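Guanine nucleotide exchange factor SRM1 (Saccharomyces cerevisiae, PDB 3OF7) promotes the exchange of GDP for GTP on the Ran-type GTPases GSP1 and GSP2, binds chromatin, and controls RNA metabolism and nuclear transport. Local coordinates at residues Y357-V360 against A364-V367; A393-A398 against E457-E462; V88-C93 against L99-S104. All blocks are in the same frame, centred on the assembly; numbering follows the deposited sequence.

Contact 1. Residues Y357-V360 against A364-V367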
ATOM      1  N   TYR A 357     -18.776  -7.784  15.316  1.00 22.71           N
ATOM      2  CA  TYR A 357     -18.473  -9.062  15.943  1.00 22.78           C
ATOM      3  C   TYR A 357     -17.922  -8.854  17.348  1.00 22.82           C
ATOM      4  O   TYR A 357     -16.951  -8.111  17.543  1.00 22.36           O
ATOM      5  CB  TYR A 357     -17.488  -9.888  15.105  1.00 23.05           C
ATOM      6  CG  TYR A 357     -16.853 -11.035  15.880  1.00 23.77           C
ATOM      7  CD1 TYR A 357     -17.557 -12.216  16.124  1.00 24.46           C
ATOM      8  CD2 TYR A 357     -15.561 -10.921  16.392  1.00 25.51           C
ATOM      9  CE1 TYR A 357     -16.983 -13.263  16.848  1.00 24.93           C
ATOM     10  CE2 TYR A 357     -14.974 -11.962  17.113  1.00 26.26           C
ATOM     11  CZ  TYR A 357     -15.691 -13.127  17.337  1.00 26.83           C
ATOM     12  OH  TYR A 357     -15.102 -14.148  18.052  1.00 27.55           O
ATOM     13  N   LYS A 358     -18.561  -9.515  18.314  1.00 22.58           N
ATOM     14  CA  LYS A 358     -18.111  -9.545  19.702  1.00 22.47           C
ATOM     15  C   LYS A 358     -17.719 -10.980  20.043  1.00 22.06           C
ATOM     16  O   LYS A 358     -18.409 -11.921  19.651  1.00 22.01           O
ATOM     17  CB  LYS A 358     -19.215  -9.066  20.653  1.00 22.83           C
ATOM     18  CG  LYS A 358     -19.516  -7.574  20.592  1.00 24.22           C
ATOM     19  CD  LYS A 358     -20.643  -7.193  21.557  1.00 26.42           C
ATOM     20  CE  LYS A 358     -21.257  -5.858  21.171  1.00 29.42           C
ATOM     21  NZ  LYS A 358     -22.287  -5.367  22.146  1.00 31.08           N
ATOM     22  N   ASP A 359     -16.611 -11.146  20.761  1.00 21.82           N
ATOM     23  CA  ASP A 359     -16.142 -12.482  21.129  1.00 21.49           C
ATOM     24  C   ASP A 359     -16.929 -13.045  22.321  1.00 21.64           C
ATOM     25  O   ASP A 359     -17.863 -12.407  22.818  1.00 20.87           O
ATOM     26  CB  ASP A 359     -14.626 -12.502  21.384  1.00 21.42           C
ATOM     27  CG  ASP A 359     -14.205 -11.692  22.593  1.00 21.85           C
ATOM     28  OD1 ASP A 359     -15.041 -11.356  23.460  1.00 20.66           O
ATOM     29  OD2 ASP A 359     -12.995 -11.396  22.692  1.00 23.80           O
ATOM     30  N   VAL A 360     -16.533 -14.234  22.778  1.00 21.55           N
ATOM     31  CA  VAL A 360     -17.228 -14.917  23.870  1.00 22.12           C
ATOM     32  C   VAL A 360     -17.232 -14.089  25.160  1.00 22.09           C
ATOM     33  O   VAL A 360     -18.115 -14.245  26.004  1.00 22.28           O
ATOM     34  CB  VAL A 360     -16.652 -16.355  24.103  1.00 22.15           C
ATOM     35  CG1 VAL A 360     -15.238 -16.300  24.651  1.00 21.53           C
ATOM     36  CG2 VAL A 360     -17.571 -17.177  25.015  1.00 23.17           C
ATOM     37  N   ALA A 364     -15.900  -6.302  21.468  1.00 20.24           N
ATOM     38  CA  ALA A 364     -16.048  -6.045  20.042  1.00 20.07           C
ATOM     39  C   ALA A 364     -14.674  -6.134  19.379  1.00 19.87           C
ATOM     40  O   ALA A 364     -13.779  -5.360  19.714  1.00 20.10           O
ATOM     41  CB  ALA A 364     -16.667  -4.665  19.826  1.00 20.14           C
ATOM     42  N   ARG A 365     -14.508  -7.090  18.462  1.00 19.56           N
ATOM     43  CA  ARG A 365     -13.197  -7.361  17.847  1.00 19.31           C
ATOM     44  C   ARG A 365     -13.126  -6.968  16.377  1.00 18.52           C
ATOM     45  O   ARG A 365     -12.029  -6.765  15.851  1.00 17.96           O
ATOM     46  CB  ARG A 365     -12.831  -8.851  17.941  1.00 20.04           C
ATOM     47  CG  ARG A 365     -12.879  -9.491  19.333  1.00 22.63           C
ATOM     48  CD  ARG A 365     -11.656  -9.213  20.214  1.00 24.95           C
ATOM     49  NE  ARG A 365     -10.358  -9.245  19.521  1.00 26.81           N
ATOM     50  CZ  ARG A 365      -9.571 -10.309  19.362  1.00 26.93           C
ATOM     51  NH1 ARG A 365      -9.921 -11.504  19.818  1.00 29.54           N
ATOM     52  NH2 ARG A 365      -8.415 -10.180  18.721  1.00 26.30           N
ATOM     53  N   ALA A 366     -14.280  -6.900  15.707  1.00 17.52           N
ATOM     54  CA  ALA A 366     -14.316  -6.720  14.250  1.00 17.39           C
ATOM     55  C   ALA A 366     -15.633  -6.158  13.702  1.00 17.35           C
ATOM     56  O   ALA A 366     -16.701  -6.362  14.278  1.00 16.91           O
ATOM     57  CB  ALA A 366     -13.965  -8.040  13.530  1.00 17.02           C
ATOM     58  N   VAL A 367     -15.532  -5.466  12.569  1.00 17.28           N
ATOM     59  CA  VAL A 367     -16.698  -4.990  11.811  1.00 17.31           C
ATOM     60  C   VAL A 367     -16.590  -5.638  10.433  1.00 17.32           C
ATOM     61  O   VAL A 367     -15.814  -5.181   9.588  1.00 17.33           O
ATOM     62  CB  VAL A 367     -16.719  -3.438  11.709  1.00 17.17           C
ATOM     63  CG1 VAL A 367     -17.931  -2.951  10.893  1.00 17.89           C
ATOM     64  CG2 VAL A 367     -16.737  -2.807  13.104  1.00 16.69           C
TER
HETATM   65  O   HOH W   1     -11.077 -13.014  21.660  1.00 39.37           O
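The carbonyl oxygen of Tyr357 is gripped by two successive backbone N-H groups of the facing strand. Arg365 N donates to Tyr357 O at 2.8 Å. Ala366 N reaches Tyr357 O more weakly, at 3.5 Å. The ladder continues with Tyr357 N bonded to Ala366 O at 2.7 Å. Two residues thus face one, which is a classic beta bulge in an antiparallel hairpin. This surface hairpin, strands 357-358 and 364-368, belongs to the sixth RCC1 repeat. The register shifts by one here, and Lys358 pairs with Ala364 as a non-hydrogen-bonded pair.

The Tyr357 ring and the Arg365 chain travel alongside one another, with ring and guanidinium planes turned 50° apart. The edge of the phenol ring meets the aliphatic root of the arginine, with Tyr357 CD2 3.8 Å from Arg365 CB. CG of Tyr357 is anti to its backbone N (chi1 164°), which lays the ring along that chain. On the face of the hairpin with Ala364, Lys358 packs CG against Ala364 CA.

Asp359 OD2 lies 3.6 Å from Arg365 CD. It does not form a direct salt bridge with the guanidinium. A water takes a weak bond from Arg365 NH1 and donates to Asp359 OD2. The direct ion pair of Arg365 is with Asp341, and Asp359 OD1 accepts from Lys363 N in the turn. The strand link is therefore mainly backbone bonding, and the opposite charges probably add a mild, water-mediated attraction.

Contact 2. Residues A393-A398 against E457-E462; sequences AQNGIA and EKRADE
One direct hydrogen bond crosses this contact. Arg459 NH1 on the C-terminal helix donates to Asn395 O in the loop at 2.9 Å. The oxygen sits at the guanidinium edge, in its plane, and the N-H...O angle is 156°. Gly396 O is also near, 3.5 Å from Arg459 NH1. The other terminal nitrogen, NH2, bonds to Gln430 O and His432 O, so the guanidinium spans several backbone carbonyls.

Van der Waals packing involves the same side chain. Ile397 lays CG1 over the centre of one guanidinium face, with Ile397 CG1 3.6 Å from Arg459 CZ. Ile397 CD1 reaches back along the chain and lies 3.7 Å from Arg459 NE. The two side chains run antiparallel past one another. The Asn395 amide crosses the arginine chain at about a right angle, with Asn395 ND2 3.8 Å from Arg459 CG. Arg459 leaves the helix extended, with CG anti to the backbone N (chi1 -170°), and bends only at chi3, which turns its planar head toward the loop.

The loop contains a type I beta turn, Ala393 to Gly396. It connects strands 388-393 and 398-402 within one blade of the RCC1-type beta-propeller, and helix 453-464 packs against it. Gly396 has a positive phi of 88°. A CB there would press on the preceding carbonyl oxygen and come tight against Arg459 NH1.

The remaining polar links involve the Asn395 amide. Asn395 ND2 donates to a water that in turn donates to Glu462 OE1, about one helical turn beyond Arg459. Within the loop, Asn395 OD1 accepts a weak bond from Ile397 N.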
ATOM      1  N   ALA A 393      -7.838  14.240   2.685  1.00 16.54           N
ATOM      2  CA  ALA A 393      -9.083  14.947   2.400  1.00 16.92           C
ATOM      3  C   ALA A 393      -8.995  15.637   1.049  1.00 17.21           C
ATOM      4  O   ALA A 393      -7.908  15.876   0.544  1.00 16.82           O
ATOM      5  CB  ALA A 393      -9.392  15.973   3.504  1.00 16.71           C
ATOM      6  N   GLN A 394     -10.140  15.987   0.473  1.00 18.51           N
ATOM      7  CA  GLN A 394     -10.137  16.672  -0.822  1.00 19.80           C
ATOM      8  C   GLN A 394      -9.269  17.939  -0.793  1.00 19.66           C
ATOM      9  O   GLN A 394      -8.614  18.260  -1.785  1.00 19.49           O
ATOM     10  CB  GLN A 394     -11.565  16.977  -1.287  1.00 20.34           C
ATOM     11  CG  GLN A 394     -12.351  15.737  -1.727  0.90 23.08           C
ATOM     12  CD  GLN A 394     -13.780  16.053  -2.150  0.70 26.46           C
ATOM     13  OE1 GLN A 394     -14.330  17.102  -1.809  0.80 28.19           O
ATOM     14  NE2 GLN A 394     -14.389  15.137  -2.892  0.80 28.14           N
ATOM     15  N   ASN A 395      -9.226  18.616   0.356  1.00 19.92           N
ATOM     16  CA  ASN A 395      -8.457  19.867   0.496  1.00 19.74           C
ATOM     17  C   ASN A 395      -6.947  19.705   0.766  1.00 19.53           C
ATOM     18  O   ASN A 395      -6.242  20.696   0.965  1.00 19.03           O
ATOM     19  CB  ASN A 395      -9.125  20.822   1.510  1.00 20.16           C
ATOM     20  CG  ASN A 395      -8.960  20.383   2.971  1.00 20.81           C
ATOM     21  OD1 ASN A 395      -8.529  19.265   3.271  1.00 21.93           O
ATOM     22  ND2 ASN A 395      -9.313  21.277   3.889  1.00 19.48           N
ATOM     23  N   GLY A 396      -6.460  18.463   0.778  1.00 18.70           N
ATOM     24  CA  GLY A 396      -5.020  18.197   0.893  1.00 18.00           C
ATOM     25  C   GLY A 396      -4.476  18.096   2.307  1.00 17.35           C
ATOM     26  O   GLY A 396      -3.268  18.208   2.527  1.00 17.59           O
ATOM     27  N   ILE A 397      -5.371  17.900   3.267  1.00 16.71           N
ATOM     28  CA  ILE A 397      -4.993  17.697   4.658  1.00 16.07           C
ATOM     29  C   ILE A 397      -5.102  16.194   4.913  1.00 15.71           C
ATOM     30  O   ILE A 397      -6.101  15.579   4.539  1.00 15.42           O
ATOM     31  CB  ILE A 397      -5.905  18.513   5.618  1.00 16.21           C
ATOM     32  CG1 ILE A 397      -5.666  20.023   5.408  1.00 16.65           C
ATOM     33  CG2 ILE A 397      -5.654  18.129   7.086  1.00 15.87           C
ATOM     34  CD1 ILE A 397      -6.439  20.934   6.356  1.00 18.82           C
ATOM     35  N   ALA A 398      -4.063  15.622   5.515  1.00 15.68           N
ATOM     36  CA  ALA A 398      -4.025  14.194   5.850  1.00 15.83           C
ATOM     37  C   ALA A 398      -4.653  13.881   7.214  1.00 16.05           C
ATOM     38  O   ALA A 398      -4.566  14.681   8.159  1.00 16.22           O
ATOM     39  CB  ALA A 398      -2.587  13.668   5.778  1.00 15.70           C
ATOM     40  N   GLU A 457      -3.481  30.414   3.691  1.00 24.34           N
ATOM     41  CA  GLU A 457      -4.268  31.226   4.605  1.00 25.01           C
ATOM     42  C   GLU A 457      -5.762  30.949   4.447  1.00 24.94           C
ATOM     43  O   GLU A 457      -6.482  30.828   5.439  1.00 25.37           O
ATOM     44  CB  GLU A 457      -3.960  32.714   4.392  1.00 25.01           C
ATOM     45  CG  GLU A 457      -4.223  33.582   5.593  0.70 26.11           C
ATOM     46  CD  GLU A 457      -3.709  35.006   5.408  0.70 28.31           C
ATOM     47  OE1 GLU A 457      -3.518  35.439   4.250  0.70 27.92           O
ATOM     48  OE2 GLU A 457      -3.499  35.690   6.429  0.70 29.53           O
ATOM     49  N   LYS A 458      -6.216  30.830   3.200  1.00 25.40           N
ATOM     50  CA  LYS A 458      -7.618  30.519   2.908  1.00 25.88           C
ATOM     51  C   LYS A 458      -8.062  29.184   3.525  1.00 26.04           C
ATOM     52  O   LYS A 458      -9.102  29.122   4.199  1.00 25.77           O
ATOM     53  CB  LYS A 458      -7.861  30.508   1.396  1.00 25.84           C
ATOM     54  CG  LYS A 458      -9.336  30.441   1.008  1.00 27.00           C
ATOM     55  CD  LYS A 458      -9.505  29.993  -0.441  1.00 29.53           C
ATOM     56  N   ARG A 459      -7.279  28.128   3.292  1.00 26.10           N
ATOM     57  CA  ARG A 459      -7.572  26.803   3.866  1.00 26.47           C
ATOM     58  C   ARG A 459      -7.533  26.829   5.398  1.00 27.01           C
ATOM     59  O   ARG A 459      -8.444  26.321   6.051  1.00 27.09           O
ATOM     60  CB  ARG A 459      -6.633  25.715   3.312  1.00 25.73           C
ATOM     61  CG  ARG A 459      -7.056  24.287   3.700  1.00 24.91           C
ATOM     62  CD  ARG A 459      -6.110  23.212   3.156  1.00 22.74           C
ATOM     63  NE  ARG A 459      -4.819  23.183   3.846  1.00 20.42           N
ATOM     64  CZ  ARG A 459      -3.791  22.420   3.490  1.00 20.89           C
ATOM     65  NH1 ARG A 459      -3.886  21.605   2.440  1.00 20.17           N
ATOM     66  NH2 ARG A 459      -2.657  22.472   4.180  1.00 19.84           N
ATOM     67  N   ALA A 460      -6.484  27.425   5.961  1.00 28.01           N
ATOM     68  CA  ALA A 460      -6.380  27.597   7.415  1.00 29.04           C
ATOM     69  C   ALA A 460      -7.603  28.310   8.010  1.00 30.01           C
ATOM     70  O   ALA A 460      -8.139  27.875   9.034  1.00 29.95           O
ATOM     71  CB  ALA A 460      -5.101  28.329   7.778  1.00 29.13           C
ATOM     72  N   ASP A 461      -8.046  29.389   7.361  1.00 31.26           N
ATOM     73  CA  ASP A 461      -9.246  30.116   7.795  1.00 32.51           C
ATOM     74  C   ASP A 461     -10.486  29.237   7.709  1.00 33.32           C
ATOM     75  O   ASP A 461     -11.324  29.260   8.609  1.00 33.82           O
ATOM     76  CB  ASP A 461      -9.455  31.398   6.980  1.00 32.42           C
ATOM     77  CG  ASP A 461      -8.429  32.480   7.302  0.80 33.11           C
ATOM     78  OD1 ASP A 461      -7.781  32.405   8.365  0.90 33.37           O
ATOM     79  OD2 ASP A 461      -8.264  33.410   6.481  0.90 34.05           O
ATOM     80  N   GLU A 462     -10.596  28.460   6.631  1.00 34.21           N
ATOM     81  CA  GLU A 462     -11.722  27.535   6.458  1.00 34.95           C
ATOM     82  C   GLU A 462     -11.782  26.477   7.566  1.00 35.24           C
ATOM     83  O   GLU A 462     -12.854  26.192   8.109  1.00 35.30           O
ATOM     84  CB  GLU A 462     -11.667  26.863   5.080  1.00 34.99           C
ATOM     85  CG  GLU A 462     -12.110  27.756   3.922  0.90 35.87           C
ATOM     86  CD  GLU A 462     -11.672  27.233   2.557  0.70 37.48           C
ATOM     87  OE1 GLU A 462     -10.846  26.293   2.503  0.90 37.47           O
ATOM     88  OE2 GLU A 462     -12.149  27.770   1.531  0.90 38.01           O
TER
HETATM   89  O   HOH W   2     -10.642  23.650   3.097  1.00 31.52           O

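Contact 3. Residues V88-C93 against L99-S104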
ATOM      1  N   VAL A  88      14.955   4.866  -9.803  1.00 17.85           N
ATOM      2  CA  VAL A  88      14.338   4.268  -8.624  1.00 17.38           C
ATOM      3  C   VAL A  88      15.224   4.451  -7.392  1.00 17.27           C
ATOM      4  O   VAL A  88      16.396   4.041  -7.381  1.00 17.97           O
ATOM      5  CB  VAL A  88      14.012   2.765  -8.848  1.00 17.53           C
ATOM      6  CG1 VAL A  88      13.326   2.160  -7.623  1.00 16.58           C
ATOM      7  CG2 VAL A  88      13.137   2.581 -10.091  1.00 17.46           C
ATOM      8  N   TRP A  89      14.659   5.086  -6.370  1.00 16.61           N
ATOM      9  CA  TRP A  89      15.317   5.278  -5.089  1.00 16.60           C
ATOM     10  C   TRP A  89      14.754   4.246  -4.113  1.00 16.30           C
ATOM     11  O   TRP A  89      13.593   3.844  -4.227  1.00 16.14           O
ATOM     12  CB  TRP A  89      15.005   6.663  -4.534  1.00 16.51           C
ATOM     13  CG  TRP A  89      15.488   7.834  -5.350  1.00 17.46           C
ATOM     14  CD1 TRP A  89      15.104   8.182  -6.619  1.00 18.83           C
ATOM     15  CD2 TRP A  89      16.420   8.830  -4.925  1.00 18.93           C
ATOM     16  NE1 TRP A  89      15.758   9.334  -7.014  1.00 18.15           N
ATOM     17  CE2 TRP A  89      16.566   9.752  -5.990  1.00 19.92           C
ATOM     18  CE3 TRP A  89      17.159   9.028  -3.751  1.00 19.38           C
ATOM     19  CZ2 TRP A  89      17.428  10.857  -5.912  1.00 20.70           C
ATOM     20  CZ3 TRP A  89      18.001  10.133  -3.669  1.00 20.41           C
ATOM     21  CH2 TRP A  89      18.132  11.029  -4.745  1.00 20.81           C
ATOM     22  N   SER A  90      15.566   3.854  -3.135  1.00 16.32           N
ATOM     23  CA  SER A  90      15.128   2.893  -2.122  1.00 16.19           C
ATOM     24  C   SER A  90      15.777   3.174  -0.776  1.00 16.10           C
ATOM     25  O   SER A  90      16.884   3.729  -0.700  1.00 15.81           O
ATOM     26  CB  SER A  90      15.473   1.465  -2.563  1.00 16.63           C
ATOM     27  OG  SER A  90      16.879   1.279  -2.601  1.00 17.06           O
ATOM     28  N   TRP A  91      15.068   2.805   0.285  1.00 15.56           N
ATOM     29  CA  TRP A  91      15.619   2.818   1.635  1.00 15.91           C
ATOM     30  C   TRP A  91      14.808   1.879   2.509  1.00 15.73           C
ATOM     31  O   TRP A  91      13.663   1.555   2.185  1.00 15.05           O
ATOM     32  CB  TRP A  91      15.645   4.235   2.224  1.00 15.89           C
ATOM     33  CG  TRP A  91      14.293   4.830   2.514  1.00 17.08           C
ATOM     34  CD1 TRP A  91      13.606   4.750   3.687  1.00 16.45           C
ATOM     35  CD2 TRP A  91      13.483   5.617   1.627  1.00 17.16           C
ATOM     36  NE1 TRP A  91      12.418   5.427   3.587  1.00 17.61           N
ATOM     37  CE2 TRP A  91      12.314   5.967   2.333  1.00 16.38           C
ATOM     38  CE3 TRP A  91      13.624   6.044   0.299  1.00 17.07           C
ATOM     39  CZ2 TRP A  91      11.291   6.738   1.764  1.00 17.14           C
ATOM     40  CZ3 TRP A  91      12.605   6.809  -0.268  1.00 17.37           C
ATOM     41  CH2 TRP A  91      11.455   7.139   0.462  1.00 17.41           C
ATOM     42  N   GLY A  92      15.411   1.442   3.609  1.00 16.07           N
ATOM     43  CA  GLY A  92      14.790   0.483   4.507  1.00 16.94           C
ATOM     44  C   GLY A  92      15.661  -0.742   4.685  1.00 17.91           C
ATOM     45  O   GLY A  92      16.885  -0.686   4.500  1.00 17.91           O
ATOM     46  N   CYS A  93      15.030  -1.861   5.023  1.00 18.68           N
ATOM     47  CA  CYS A  93      15.770  -3.066   5.356  1.00 19.81           C
ATOM     48  C   CYS A  93      16.253  -3.824   4.110  1.00 19.67           C
ATOM     49  O   CYS A  93      15.456  -4.215   3.252  1.00 19.19           O
ATOM     50  CB  CYS A  93      14.926  -3.973   6.246  1.00 20.28           C
ATOM     51  SG  CYS A  93      15.850  -5.395   6.842  1.00 24.91           S
ATOM     52  N   LEU A  99      16.180  -3.584  -1.271  1.00 17.51           N
ATOM     53  CA  LEU A  99      16.568  -2.244  -1.740  1.00 17.91           C
ATOM     54  C   LEU A  99      17.125  -2.252  -3.163  1.00 18.25           C
ATOM     55  O   LEU A  99      17.196  -1.202  -3.811  1.00 18.14           O
ATOM     56  CB  LEU A  99      17.551  -1.565  -0.779  1.00 17.25           C
ATOM     57  CG  LEU A  99      17.162  -1.434   0.698  1.00 17.76           C
ATOM     58  CD1 LEU A  99      18.164  -0.527   1.402  1.00 17.63           C
ATOM     59  CD2 LEU A  99      15.734  -0.901   0.861  1.00 17.61           C
ATOM     60  N   GLY A 100      17.529  -3.430  -3.634  1.00 18.83           N
ATOM     61  CA  GLY A 100      18.043  -3.596  -5.000  1.00 19.95           C
ATOM     62  C   GLY A 100      19.338  -2.857  -5.275  1.00 20.97           C
ATOM     63  O   GLY A 100      19.613  -2.474  -6.420  1.00 21.03           O
ATOM     64  N   ARG A 101      20.125  -2.644  -4.223  1.00 21.90           N
ATOM     65  CA  ARG A 101      21.387  -1.909  -4.325  1.00 23.19           C
ATOM     66  C   ARG A 101      22.346  -2.323  -3.210  1.00 24.09           C
ATOM     67  O   ARG A 101      21.920  -2.801  -2.155  1.00 23.77           O
ATOM     68  CB  ARG A 101      21.147  -0.390  -4.311  1.00 23.15           C
ATOM     69  CG  ARG A 101      20.478   0.148  -3.043  1.00 22.37           C
ATOM     70  CD  ARG A 101      20.214   1.648  -3.158  1.00 22.63           C
ATOM     71  NE  ARG A 101      19.524   2.183  -1.977  1.00 22.37           N
ATOM     72  CZ  ARG A 101      20.131   2.576  -0.861  1.00 22.14           C
ATOM     73  NH1 ARG A 101      21.455   2.512  -0.750  1.00 22.20           N
ATOM     74  NH2 ARG A 101      19.415   3.047   0.148  1.00 21.77           N
ATOM     75  N   ASP A 102      23.639  -2.146  -3.460  1.00 25.28           N
ATOM     76  CA  ASP A 102      24.682  -2.545  -2.515  1.00 26.68           C
ATOM     77  C   ASP A 102      24.709  -1.636  -1.290  1.00 26.91           C
ATOM     78  O   ASP A 102      24.933  -0.432  -1.413  1.00 27.11           O
ATOM     79  CB  ASP A 102      26.048  -2.547  -3.220  1.00 27.14           C
ATOM     80  CG  ASP A 102      27.151  -3.167  -2.378  0.90 28.46           C
ATOM     81  OD1 ASP A 102      28.321  -3.108  -2.815  0.60 29.87           O
ATOM     82  OD2 ASP A 102      26.860  -3.712  -1.290  1.00 29.84           O
ATOM     83  N   THR A 103      24.460  -2.215  -0.115  1.00 27.57           N
ATOM     84  CA  THR A 103      24.523  -1.469   1.148  1.00 28.45           C
ATOM     85  C   THR A 103      25.530  -2.085   2.125  1.00 29.35           C
ATOM     86  O   THR A 103      25.480  -1.815   3.328  1.00 29.68           O
ATOM     87  CB  THR A 103      23.134  -1.350   1.846  1.00 28.32           C
ATOM     88  OG1 THR A 103      22.579  -2.654   2.060  1.00 27.69           O
ATOM     89  CG2 THR A 103      22.169  -0.516   1.012  1.00 28.28           C
ATOM     90  N   SER A 104      26.440  -2.907   1.604  1.00 30.38           N
ATOM     91  CA  SER A 104      27.415  -3.619   2.439  1.00 31.21           C
ATOM     92  C   SER A 104      28.548  -2.711   2.911  1.00 31.57           C
ATOM     93  O   SER A 104      28.663  -1.563   2.477  1.00 32.17           O
ATOM     94  CB  SER A 104      27.985  -4.833   1.692  1.00 31.38           C
ATOM     95  OG  SER A 104      28.645  -4.442   0.498  1.00 32.01           O
TER
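Strand 88-92 runs past the loop 99-104, and the backbones come closest at Ser90 and Leu99, whose CA atoms are 5.3 Å apart. The strand supplies a hydroxyl and a carbonyl, and the loop supplies an arginine and a carbonyl.

Ser90 OG donates to Leu99 O at 2.8 Å, in the carbonyl plane and on a lone pair. The same hydroxyl accepts from Arg101 NE at 2.9 Å. It therefore acts as donor and acceptor at once. Its chi1 of 66° sets OG between the backbone N and the carbonyl carbon, where it meets both partners.

Arg101 grips Ser90 side-on. While NE holds the hydroxyl, Arg101 NH2 bonds to Ser90 O at 2.8 Å. That nitrogen comes from above the carbonyl plane, 39° out of it. Arg101 NE also makes a weak bond to Ser90 O. The chain is extended from CG to NE, and NH2 continues to Leu129 O in helix 128-131.

Leu99 packs against the next residues of the strand. Its CD2 lies 3.4 Å from Trp91 C, and its CD1 lies 3.4 Å from Gly92 O. The Trp91 side chain leaves from the other side of the strand.

Asn94 bonds to Leu99 N and Arg101 O, tying the loop to the strand end. These links lie within one RCC1 repeat, on the third strand of a propeller blade, between strands 78-83 and 134-135. A leucine in place of Arg101 would probably leave Ser90 O and Leu129 O without this shared donor and Ser90 OG without its NE partner. In this buried setting the contact relies on matching donors to acceptors, and the cationic group probably strengthens these bonds to neutral oxygens.

In the fold
Contact 1 is a surface hairpin, while contacts 2 and 3 are largely buried. Contacts 1 and 3 lie on opposite sides of the chain's centre, with centres about 41 Å apart. No two contacts touch or share a secondary-structure element. Contact 1 and part of contact 2 belong to the sixth RCC1 repeat, and contact 3 lies in the second. Each uses an arginine differently. In contact 1 the arginine meets Asp359 through a water, its salt bridge being with Asp341, and backbone bonds hold the hairpin. In contacts 2 and 3 the arginine bonds directly to backbone carbonyls, and in contact 3 to a serine hydroxyl as well. Contact 2 joins a terminal helix to the propeller; contact 3 fastens a loop to its own blade.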